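Maleylacetate reductase (Agrobacterium tumefaciens, PDB 3HL0) catalyses the NADH-dependent reduction of maleylacetate to 3-oxoadipate, probably in gamma-resorcylate breakdown, as a member of the iron-containing alcohol dehydrogenase family. Local coordinates at residues Met69-Val73 and Glu74-Thr78; Met237-His240 and His241-His245; Leu309-Ala313 and Asp314-Pro318; Thr337-Arg340 and Asp341-Arg345. All blocks are in the same frame, centred on the assembly; numbering follows the deposited sequence.

The four contacts sample three helix beginnings and one helix interior in the two family regions of the chain. Contact 1 belongs to the nucleotide-binding part, and the side chain of T71 comes within about 5 Å of the bound NAD. Contact 2, its centre 24 Å from that of contact 1, approaches the same cofactor from the helical part, with the side chain of H241 about 7 Å from it. Contacts 3 and 4, centres 12 Å apart, lie farther out. Contact 4 joins its neighbours: L239 and L243 of contact 2 pack on I339 and L342, and D317 OD1 of contact 3 forms a salt bridge with R340 NE at 2.7 Å.

Contact 1: residues Met69-Val73 and Glu74-Thr78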
loop_
_atom_site.group_PDB
_atom_site.type_symbol
_atom_site.label_atom_id
_atom_site.label_comp_id
_atom_site.label_asym_id
_atom_site.label_seq_id
_atom_site.Cartn_x
_atom_site.Cartn_y
_atom_site.Cartn_z
HETATM N N MSE A 69 -6.202 -4.962 -3.062
HETATM C CA MSE A 69 -5.162 -4.928 -4.109
HETATM C C MSE A 69 -5.327 -6.141 -5.026
HETATM O O MSE A 69 -5.536 -7.257 -4.541
HETATM C CB MSE A 69 -3.744 -4.939 -3.472
ATOM N N HIS A 70 -5.255 -5.891 -6.336
ATOM C CA HIS A 70 -5.163 -6.933 -7.368
ATOM C C HIS A 70 -6.482 -7.657 -7.617
ATOM O O HIS A 70 -6.482 -8.707 -8.263
ATOM C CB HIS A 70 -4.049 -7.954 -7.045
ATOM C CG HIS A 70 -2.756 -7.326 -6.622
ATOM N ND1 HIS A 70 -2.075 -6.423 -7.410
ATOM C CD2 HIS A 70 -2.004 -7.496 -5.504
ATOM C CE1 HIS A 70 -0.970 -6.044 -6.790
ATOM N NE2 HIS A 70 -0.904 -6.682 -5.632
ATOM N N THR A 71 -7.585 -7.092 -7.116
ATOM C CA THR A 71 -8.953 -7.534 -7.450
ATOM C C THR A 71 -9.077 -9.078 -7.330
ATOM O O THR A 71 -9.391 -9.772 -8.295
ATOM C CB THR A 71 -9.398 -6.997 -8.853
ATOM O OG1 THR A 71 -8.925 -5.641 -9.024
ATOM C CG2 THR A 71 -10.914 -6.989 -9.005
ATOM N N PRO A 72 -8.857 -9.612 -6.121
ATOM C CA PRO A 72 -8.951 -11.081 -5.977
ATOM C C PRO A 72 -10.409 -11.574 -6.106
ATOM O O PRO A 72 -11.335 -10.934 -5.621
ATOM C CB PRO A 72 -8.360 -11.343 -4.582
ATOM C CG PRO A 72 -8.358 -10.015 -3.867
ATOM C CD PRO A 72 -8.616 -8.914 -4.847
ATOM N N VAL A 73 -10.594 -12.699 -6.785
ATOM C CA VAL A 73 -11.933 -13.209 -7.086
ATOM C C VAL A 73 -12.817 -13.462 -5.849
ATOM O O VAL A 73 -14.038 -13.286 -5.908
ATOM C CB VAL A 73 -11.832 -14.453 -8.039
ATOM C CG1 VAL A 73 -13.174 -15.110 -8.261
ATOM C CG2 VAL A 73 -11.229 -14.037 -9.373
ATOM N N GLU A 74 -12.224 -13.854 -4.720
ATOM C CA GLU A 74 -13.037 -14.118 -3.527
ATOM C C GLU A 74 -13.657 -12.857 -2.941
ATOM O O GLU A 74 -14.798 -12.892 -2.499
ATOM C CB GLU A 74 -12.321 -14.967 -2.477
ATOM C CG GLU A 74 -12.041 -16.392 -2.960
ATOM C CD GLU A 74 -13.308 -17.180 -3.367
ATOM O OE1 GLU A 74 -14.311 -17.148 -2.624
ATOM O OE2 GLU A 74 -13.294 -17.854 -4.428
ATOM N N VAL A 75 -12.931 -11.733 -3.014
ATOM C CA VAL A 75 -13.498 -10.456 -2.627
ATOM C C VAL A 75 -14.607 -10.039 -3.607
ATOM O O VAL A 75 -15.682 -9.575 -3.197
ATOM C CB VAL A 75 -12.404 -9.356 -2.541
ATOM C CG1 VAL A 75 -13.035 -7.965 -2.318
ATOM C CG2 VAL A 75 -11.427 -9.684 -1.427
ATOM N N THR A 76 -14.362 -10.211 -4.900
ATOM C CA THR A 76 -15.403 -9.898 -5.880
ATOM C C THR A 76 -16.675 -10.722 -5.624
ATOM O O THR A 76 -17.784 -10.193 -5.676
ATOM C CB THR A 76 -14.903 -10.146 -7.290
ATOM O OG1 THR A 76 -13.854 -9.207 -7.549
ATOM C CG2 THR A 76 -16.045 -9.967 -8.326
ATOM N N LYS A 77 -16.522 -12.008 -5.342
ATOM C CA LYS A 77 -17.716 -12.844 -5.028
ATOM C C LYS A 77 -18.535 -12.286 -3.877
ATOM O O LYS A 77 -19.767 -12.190 -3.969
ATOM C CB LYS A 77 -17.302 -14.282 -4.750
ATOM C CG LYS A 77 -16.853 -14.962 -6.023
ATOM C CD LYS A 77 -16.493 -16.411 -5.785
ATOM C CE LYS A 77 -16.031 -17.072 -7.079
ATOM N NZ LYS A 77 -14.565 -16.957 -7.176
ATOM N N THR A 78 -17.843 -11.893 -2.813
ATOM C CA THR A 78 -18.471 -11.239 -1.656
ATOM C C THR A 78 -19.155 -9.918 -2.023
ATOM O O THR A 78 -20.255 -9.630 -1.544
ATOM C CB THR A 78 -17.424 -11.010 -0.572
ATOM O OG1 THR A 78 -16.923 -12.300 -0.178
ATOM C CG2 THR A 78 -18.039 -10.335 0.665
HETATM O O HOH W 1 -12.090 -10.475 -9.201
HETATM O O HOH W 2 -11.861 -8.160 -5.858
#
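P72 and T76 meet where a loop turns into a helix, and the backbone bonds carry most of the contact. P72 sits at the N-cap position, and its O accepts T76 N at 3.2 Å in a nearly straight bond lying in the carbonyl plane; V75 N adds a weak bond to the same oxygen. One residue on, K77 N reaches V73 O at 2.9 Å, and the helical pattern is established.

Water supplies the second group of interactions. T76 OG1 stands beside its own backbone N (chi1 -66°), which turns the hydroxyl back toward the loop. There it donates to one water, 2.7 Å from T76 OG1, that in turn donates to T71 O, and accepts from another, 2.8 Å from T76 OG1, that also donates to P72 O. Three donors thus grip the proline carbonyl.

Apolar packing is lighter: P72 CG lies alongside V75 CG2 at 3.9 Å, both side chains pointing the same way. On the outer face of the helix K77 NZ forms a salt bridge with E74 OE2, 3.2 Å away, from above the carboxylate plane.

T76 also packs on helix 97-110, and P72 touches P43 of the second subunit. The whole is the helix entry of a beta-alpha-beta crossover, from strand 60-64 through helix 73-85 to strand 90-95, in the parallel sheet of the NAD-binding region.

Contact 2: residues Met237-His240 and His241-His245; sequences MSLH and HKLCH
M237 and H240 approach the imidazole of H241 from opposite faces, and this sandwich is the tightly packed part of the contact. The selenium of the selenomethionine M237 lies over one face, 3.7 Å from the ring centroid, with CG in CH-pi contact on the same face. Its chi1 (-58°) sets CG over the ring, and the bend at chi2 (-67°) brings the selenium there as well. On the other face H240 presents its edge, the planes at 83° in a T-shaped pair whose nearest atom is CD2. The H240 ring is itself covered on one face by C244 SG, 3.4 Å from H240 NE2. Polar partners fix these rings: E179 OE1 takes H241 ND1, H176 ND1 pairs with H241 NE2, and T266 OG1 with H240 ND1.

Helix 239-251 opens here, in the helical C-terminal part of the iron-containing alcohol dehydrogenase fold, the H241 side chain about 7 Å from the bound NAD. S238 is its N-cap, yet S238 OG bonds to W329 O instead.

L239 and L243 touch each other only lightly, both turning to helix 336-348. On the solvent side, exposed K242 runs past S238 O and makes a cation-pi contact with Y328.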
loop_
_atom_site.group_PDB
_atom_site.type_symbol
_atom_site.label_atom_id
_atom_site.label_comp_id
_atom_site.label_asym_id
_atom_site.label_seq_id
_atom_site.Cartn_x
_atom_site.Cartn_y
_atom_site.Cartn_z
HETATM N N MSE A 237 -0.736 -1.165 -26.076
HETATM C CA MSE A 237 0.511 -0.883 -25.395
HETATM C C MSE A 237 1.588 -1.898 -25.852
HETATM O O MSE A 237 1.355 -2.724 -26.771
HETATM C CB MSE A 237 0.265 -0.960 -23.881
HETATM C CG MSE A 237 -0.819 0.007 -23.368
HETATM SE SE MSE A 237 -0.375 1.887 -23.499
HETATM C CE MSE A 237 -1.241 2.308 -25.213
ATOM N N SER A 238 2.781 -1.834 -25.270
ATOM C CA SER A 238 3.890 -2.621 -25.782
ATOM C C SER A 238 4.834 -2.926 -24.621
ATOM O O SER A 238 4.352 -3.184 -23.512
ATOM C CB SER A 238 4.557 -1.894 -26.980
ATOM O OG SER A 238 5.567 -2.750 -27.521
ATOM N N LEU A 239 6.136 -2.831 -24.860
ATOM C CA LEU A 239 7.140 -3.269 -23.899
ATOM C C LEU A 239 6.914 -2.722 -22.477
ATOM O O LEU A 239 7.010 -3.456 -21.487
ATOM C CB LEU A 239 8.522 -2.843 -24.397
ATOM C CG LEU A 239 9.662 -2.958 -23.383
ATOM C CD1 LEU A 239 9.885 -4.417 -23.006
ATOM C CD2 LEU A 239 10.931 -2.305 -23.960
ATOM N N HIS A 240 6.634 -1.430 -22.371
ATOM C CA HIS A 240 6.552 -0.894 -21.018
ATOM C C HIS A 240 5.473 -1.567 -20.203
ATOM O O HIS A 240 5.727 -2.008 -19.072
ATOM C CB HIS A 240 6.380 0.628 -21.012
ATOM C CG HIS A 240 6.183 1.159 -19.620
ATOM N ND1 HIS A 240 7.230 1.407 -18.752
ATOM C CD2 HIS A 240 5.047 1.350 -18.917
ATOM C CE1 HIS A 240 6.735 1.783 -17.581
ATOM N NE2 HIS A 240 5.408 1.746 -17.654
ATOM N N HIS A 241 4.260 -1.608 -20.736
ATOM C CA HIS A 241 3.162 -2.173 -19.912
ATOM C C HIS A 241 3.340 -3.695 -19.749
ATOM O O HIS A 241 3.013 -4.219 -18.693
ATOM C CB HIS A 241 1.787 -1.779 -20.495
ATOM C CG HIS A 241 1.488 -0.309 -20.380
ATOM N ND1 HIS A 241 2.111 0.636 -21.170
ATOM C CD2 HIS A 241 0.637 0.369 -19.573
ATOM C CE1 HIS A 241 1.659 1.842 -20.843
ATOM N NE2 HIS A 241 0.773 1.711 -19.865
ATOM N N LYS A 242 3.833 -4.385 -20.774
ATOM C CA LYS A 242 4.074 -5.849 -20.652
ATOM C C LYS A 242 5.102 -6.159 -19.576
ATOM O O LYS A 242 4.869 -7.023 -18.721
ATOM C CB LYS A 242 4.494 -6.420 -21.990
ATOM C CG LYS A 242 3.351 -6.367 -23.029
ATOM C CD LYS A 242 2.360 -7.511 -22.837
ATOM C CE LYS A 242 1.544 -7.763 -24.095
ATOM N NZ LYS A 242 0.482 -6.718 -24.281
ATOM N N LEU A 243 6.199 -5.410 -19.576
ATOM C CA LEU A 243 7.264 -5.637 -18.595
ATOM C C LEU A 243 6.780 -5.313 -17.190
ATOM O O LEU A 243 7.119 -6.040 -16.251
ATOM C CB LEU A 243 8.529 -4.873 -18.971
ATOM C CG LEU A 243 9.779 -5.110 -18.125
ATOM C CD1 LEU A 243 10.133 -6.624 -18.263
ATOM C CD2 LEU A 243 10.904 -4.227 -18.637
ATOM N N CYS A 244 5.999 -4.242 -17.010
ATOM C CA CYS A 244 5.509 -3.920 -15.679
ATOM C C CYS A 244 4.586 -5.038 -15.185
ATOM O O CYS A 244 4.625 -5.421 -14.018
ATOM C CB CYS A 244 4.721 -2.610 -15.662
ATOM S SG CYS A 244 5.744 -1.141 -15.848
ATOM N N HIS A 245 3.764 -5.571 -16.082
ATOM C CA HIS A 245 2.878 -6.658 -15.697
ATOM C C HIS A 245 3.678 -7.908 -15.315
ATOM O O HIS A 245 3.347 -8.566 -14.322
ATOM C CB HIS A 245 1.866 -6.964 -16.812
ATOM C CG HIS A 245 0.876 -8.035 -16.457
ATOM N ND1 HIS A 245 1.073 -9.363 -16.765
ATOM C CD2 HIS A 245 -0.326 -7.964 -15.838
ATOM C CE1 HIS A 245 0.043 -10.072 -16.332
ATOM N NE2 HIS A 245 -0.819 -9.247 -15.765
#

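Contact 3: residues Leu309-Ala313 and Asp314-Pro318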
loop_
_atom_site.group_PDB
_atom_site.type_symbol
_atom_site.label_atom_id
_atom_site.label_comp_id
_atom_site.label_asym_id
_atom_site.label_seq_id
_atom_site.Cartn_x
_atom_site.Cartn_y
_atom_site.Cartn_z
ATOM N N LEU A 309 12.656 -1.224 -4.899
ATOM C CA LEU A 309 11.361 -1.926 -4.869
ATOM C C LEU A 309 11.460 -3.346 -4.350
ATOM O O LEU A 309 10.481 -4.061 -4.321
ATOM C CB LEU A 309 10.625 -1.887 -6.241
ATOM C CG LEU A 309 10.504 -0.487 -6.843
ATOM C CD1 LEU A 309 9.612 -0.592 -8.117
ATOM C CD2 LEU A 309 9.936 0.547 -5.846
ATOM N N GLY A 310 12.668 -3.723 -3.926
ATOM C CA GLY A 310 12.917 -5.065 -3.338
ATOM C C GLY A 310 13.318 -6.106 -4.367
ATOM O O GLY A 310 13.415 -7.278 -4.036
ATOM N N VAL A 311 13.563 -5.704 -5.625
ATOM C CA VAL A 311 14.068 -6.663 -6.600
ATOM C C VAL A 311 15.547 -6.983 -6.259
ATOM O O VAL A 311 16.339 -6.081 -6.005
ATOM C CB VAL A 311 13.964 -6.077 -8.036
ATOM C CG1 VAL A 311 14.517 -7.079 -9.110
ATOM C CG2 VAL A 311 12.506 -5.723 -8.329
ATOM N N GLY A 312 15.882 -8.270 -6.307
ATOM C CA GLY A 312 17.279 -8.674 -6.107
ATOM C C GLY A 312 18.012 -8.877 -7.411
ATOM O O GLY A 312 17.380 -9.173 -8.443
ATOM N N ALA A 313 19.342 -8.763 -7.342
ATOM C CA ALA A 313 20.166 -9.077 -8.526
ATOM C C ALA A 313 19.885 -10.488 -9.098
ATOM O O ALA A 313 19.901 -10.666 -10.323
ATOM C CB ALA A 313 21.641 -8.837 -8.243
ATOM N N ASP A 314 19.517 -11.459 -8.240
ATOM C CA ASP A 314 19.204 -12.812 -8.709
ATOM C C ASP A 314 17.825 -12.974 -9.365
ATOM O O ASP A 314 17.488 -14.038 -9.907
ATOM C CB ASP A 314 19.391 -13.843 -7.584
ATOM C CG ASP A 314 18.546 -13.539 -6.356
ATOM O OD1 ASP A 314 18.000 -12.413 -6.186
ATOM O OD2 ASP A 314 18.443 -14.447 -5.507
ATOM N N ASP A 315 17.023 -11.908 -9.356
ATOM C CA ASP A 315 15.731 -11.916 -10.037
ATOM C C ASP A 315 15.842 -11.480 -11.496
ATOM O O ASP A 315 14.922 -11.709 -12.286
ATOM C CB ASP A 315 14.771 -10.922 -9.346
ATOM C CG ASP A 315 14.351 -11.363 -7.923
ATOM O OD1 ASP A 315 14.042 -12.568 -7.760
ATOM O OD2 ASP A 315 14.311 -10.471 -7.014
ATOM N N LEU A 316 16.968 -10.894 -11.870
ATOM C CA LEU A 316 17.024 -10.214 -13.186
ATOM C C LEU A 316 17.058 -11.199 -14.349
ATOM O O LEU A 316 16.362 -11.024 -15.338
ATOM C CB LEU A 316 18.229 -9.258 -13.211
ATOM C CG LEU A 316 18.213 -8.188 -12.124
ATOM C CD1 LEU A 316 19.441 -7.323 -12.243
ATOM C CD2 LEU A 316 16.873 -7.348 -12.226
ATOM N N ASP A 317 17.803 -12.280 -14.197
ATOM C CA ASP A 317 17.825 -13.309 -15.269
ATOM C C ASP A 317 16.454 -13.985 -15.450
ATOM O O ASP A 317 15.971 -14.069 -16.578
ATOM C CB ASP A 317 18.962 -14.351 -15.062
ATOM C CG ASP A 317 20.351 -13.792 -15.350
ATOM O OD1 ASP A 317 20.530 -12.948 -16.258
ATOM O OD2 ASP A 317 21.327 -14.217 -14.678
ATOM N N PRO A 318 15.791 -14.408 -14.342
ATOM C CA PRO A 318 14.468 -15.041 -14.511
ATOM C C PRO A 318 13.454 -14.080 -15.110
ATOM O O PRO A 318 12.567 -14.472 -15.869
ATOM C CB PRO A 318 14.056 -15.425 -13.079
ATOM C CG PRO A 318 15.359 -15.533 -12.324
ATOM C CD PRO A 318 16.397 -14.685 -13.026
HETATM O O HOH W 3 12.955 -9.857 -4.693
HETATM O O HOH W 4 19.835 -12.721 -12.224
#
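G312 and D315 are tied together twice in a pair of overlapping type I turns that lead the chain toward helix 316-323.

G310 has a positive phi (91°), one that glycine readily adopts. Its O receives a hydrogen bond from H213 NE2 of the second subunit, and a water lies 2.7 Å from G310 O and 2.8 Å from D315 OD2, linking loop and turn. V311 comes next: its CG1 touches both D315 CB and L316 CD2, each at 3.9 Å, the valine and leucine side chains crossing at about a right angle. V311 also packs on L251 of helix 239-251, so the turn rests on the helical part of the chain.

G312 then gives its N to D315 OD2 at 2.8 Å, a nearly straight bond met on the anti side of the carboxylate and tilted 25° out of its plane. In return, D315 N reaches G312 O at 2.9 Å from well above the carbonyl plane, closing the first turn. D314, with CG wedged between its backbone N and carbonyl carbon (chi1 57°), curls back so that OD1 lies against the backbone carbons of G312.

A313 O closes the second turn with a weak bond from L316 N. It also accepts from a water 2.8 Å away from A313 O, and that water takes D317 N, standing in the place of a direct helical bond between A313 O and D317 N.

Contact 4: residues Thr337-Arg340 and Asp341-Arg345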
loop_
_atom_site.group_PDB
_atom_site.type_symbol
_atom_site.label_atom_id
_atom_site.label_comp_id
_atom_site.label_asym_id
_atom_site.label_seq_id
_atom_site.Cartn_x
_atom_site.Cartn_y
_atom_site.Cartn_z
ATOM N N THR A 337 18.801 -10.495 -24.454
ATOM C CA THR A 337 19.982 -9.809 -23.911
ATOM C C THR A 337 19.750 -8.320 -23.711
ATOM O O THR A 337 20.259 -7.727 -22.751
ATOM C CB THR A 337 21.285 -10.082 -24.704
ATOM O OG1 THR A 337 21.179 -9.533 -26.017
ATOM C CG2 THR A 337 21.586 -11.609 -24.762
ATOM N N ALA A 338 19.014 -7.708 -24.646
ATOM C CA ALA A 338 18.756 -6.284 -24.579
ATOM C C ALA A 338 17.775 -5.962 -23.434
ATOM O O ALA A 338 17.931 -4.934 -22.757
ATOM C CB ALA A 338 18.252 -5.767 -25.923
ATOM N N ILE A 339 16.834 -6.865 -23.199
ATOM C CA ILE A 339 15.918 -6.728 -22.038
ATOM C C ILE A 339 16.701 -6.959 -20.738
ATOM O O ILE A 339 16.496 -6.259 -19.729
ATOM C CB ILE A 339 14.697 -7.663 -22.143
ATOM C CG1 ILE A 339 13.825 -7.254 -23.361
ATOM C CG2 ILE A 339 13.907 -7.670 -20.847
ATOM C CD1 ILE A 339 13.321 -5.750 -23.341
ATOM N N ARG A 340 17.609 -7.926 -20.765
ATOM C CA ARG A 340 18.477 -8.118 -19.596
ATOM C C ARG A 340 19.302 -6.867 -19.261
ATOM O O ARG A 340 19.440 -6.529 -18.079
ATOM C CB ARG A 340 19.350 -9.382 -19.778
ATOM C CG ARG A 340 20.229 -9.718 -18.556
ATOM C CD ARG A 340 19.388 -10.063 -17.323
ATOM N NE ARG A 340 20.309 -10.292 -16.197
ATOM C CZ ARG A 340 20.830 -9.336 -15.468
ATOM N NH1 ARG A 340 20.484 -8.058 -15.681
ATOM N NH2 ARG A 340 21.689 -9.645 -14.476
ATOM N N ASP A 341 19.848 -6.182 -20.273
ATOM C CA ASP A 341 20.580 -4.929 -20.084
ATOM C C ASP A 341 19.640 -3.845 -19.504
ATOM O O ASP A 341 20.028 -3.121 -18.606
ATOM C CB ASP A 341 21.125 -4.405 -21.415
ATOM C CG ASP A 341 22.206 -5.296 -22.056
ATOM O OD1 ASP A 341 22.821 -6.095 -21.337
ATOM O OD2 ASP A 341 22.424 -5.141 -23.316
ATOM N N LEU A 342 18.440 -3.733 -20.069
ATOM C CA LEU A 342 17.404 -2.758 -19.602
ATOM C C LEU A 342 17.135 -3.007 -18.095
ATOM O O LEU A 342 17.140 -2.051 -17.285
ATOM C CB LEU A 342 16.101 -2.956 -20.414
ATOM C CG LEU A 342 14.934 -1.965 -20.202
ATOM C CD1 LEU A 342 13.923 -2.184 -21.328
ATOM C CD2 LEU A 342 14.231 -2.215 -18.880
ATOM N N LEU A 343 16.902 -4.274 -17.734
ATOM C CA LEU A 343 16.685 -4.610 -16.324
ATOM C C LEU A 343 17.877 -4.238 -15.447
ATOM O O LEU A 343 17.690 -3.807 -14.311
ATOM C CB LEU A 343 16.279 -6.087 -16.221
ATOM C CG LEU A 343 14.903 -6.404 -16.764
ATOM C CD1 LEU A 343 14.728 -7.944 -16.794
ATOM C CD2 LEU A 343 13.777 -5.727 -15.962
ATOM N N GLN A 344 19.097 -4.407 -15.959
ATOM C CA GLN A 344 20.244 -4.039 -15.162
ATOM C C GLN A 344 20.311 -2.567 -14.911
ATOM O O GLN A 344 20.579 -2.155 -13.803
ATOM C CB GLN A 344 21.534 -4.506 -15.835
ATOM C CG GLN A 344 22.704 -4.482 -14.885
ATOM C CD GLN A 344 22.649 -5.592 -13.886
ATOM O OE1 GLN A 344 22.290 -6.691 -14.229
ATOM N NE2 GLN A 344 22.988 -5.301 -12.635
ATOM N N ARG A 345 20.047 -1.769 -15.947
ATOM C CA ARG A 345 20.018 -0.315 -15.743
ATOM C C ARG A 345 18.915 0.106 -14.749
ATOM O O ARG A 345 19.164 0.990 -13.906
ATOM C CB ARG A 345 19.759 0.398 -17.080
ATOM C CG ARG A 345 20.833 0.198 -18.195
ATOM C CD ARG A 345 22.244 0.617 -17.785
ATOM N NE ARG A 345 22.990 -0.371 -16.987
ATOM C CZ ARG A 345 23.550 -1.470 -17.499
ATOM N NH1 ARG A 345 24.279 -2.288 -16.703
ATOM N NH2 ARG A 345 23.409 -1.736 -18.806
HETATM O O HOH W 5 22.232 -6.666 -25.378
#
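R340 and Q344 come together through matching torsions. Both carry CG anti to the backbone N and then bend at chi2, 64° in the arginine and 74° in the glutamine, so that the two side chains run side by side and point the same way along the helix. The guanidinium and amide planes are turned 34° against each other. Q344 OE1 lies at the edge of the guanidinium, near its plane, and is gripped by two donors: R340 NH1 at 2.7 Å and, more weakly, R340 NH2 at 3.0 Å. The third nitrogen, NE, is held by the carboxylate of D317, so both ends of the guanidinium are held and its rotation is restricted.

On the exposed side T337 and D341, also one turn apart, are joined by a water that donates to both, 2.6 Å from D341 OD2 and 3.1 Å from T337 OG1; the stronger partner of T337 OG1 is E335. Beneath these polar pairs run regular helical bonds, such as L343 N to I339 O at 2.8 Å.

The buried side is apolar. I339 CD1 lies beside L342 CD1, and I339 CG2 meets L343 CD1, each pair 4.1 Å apart. Helix 336-348 is thus amphipathic: I339 and L342 face helices 239-251 and 255-271, while R340, L343 and Q344 pack on helix 316-323.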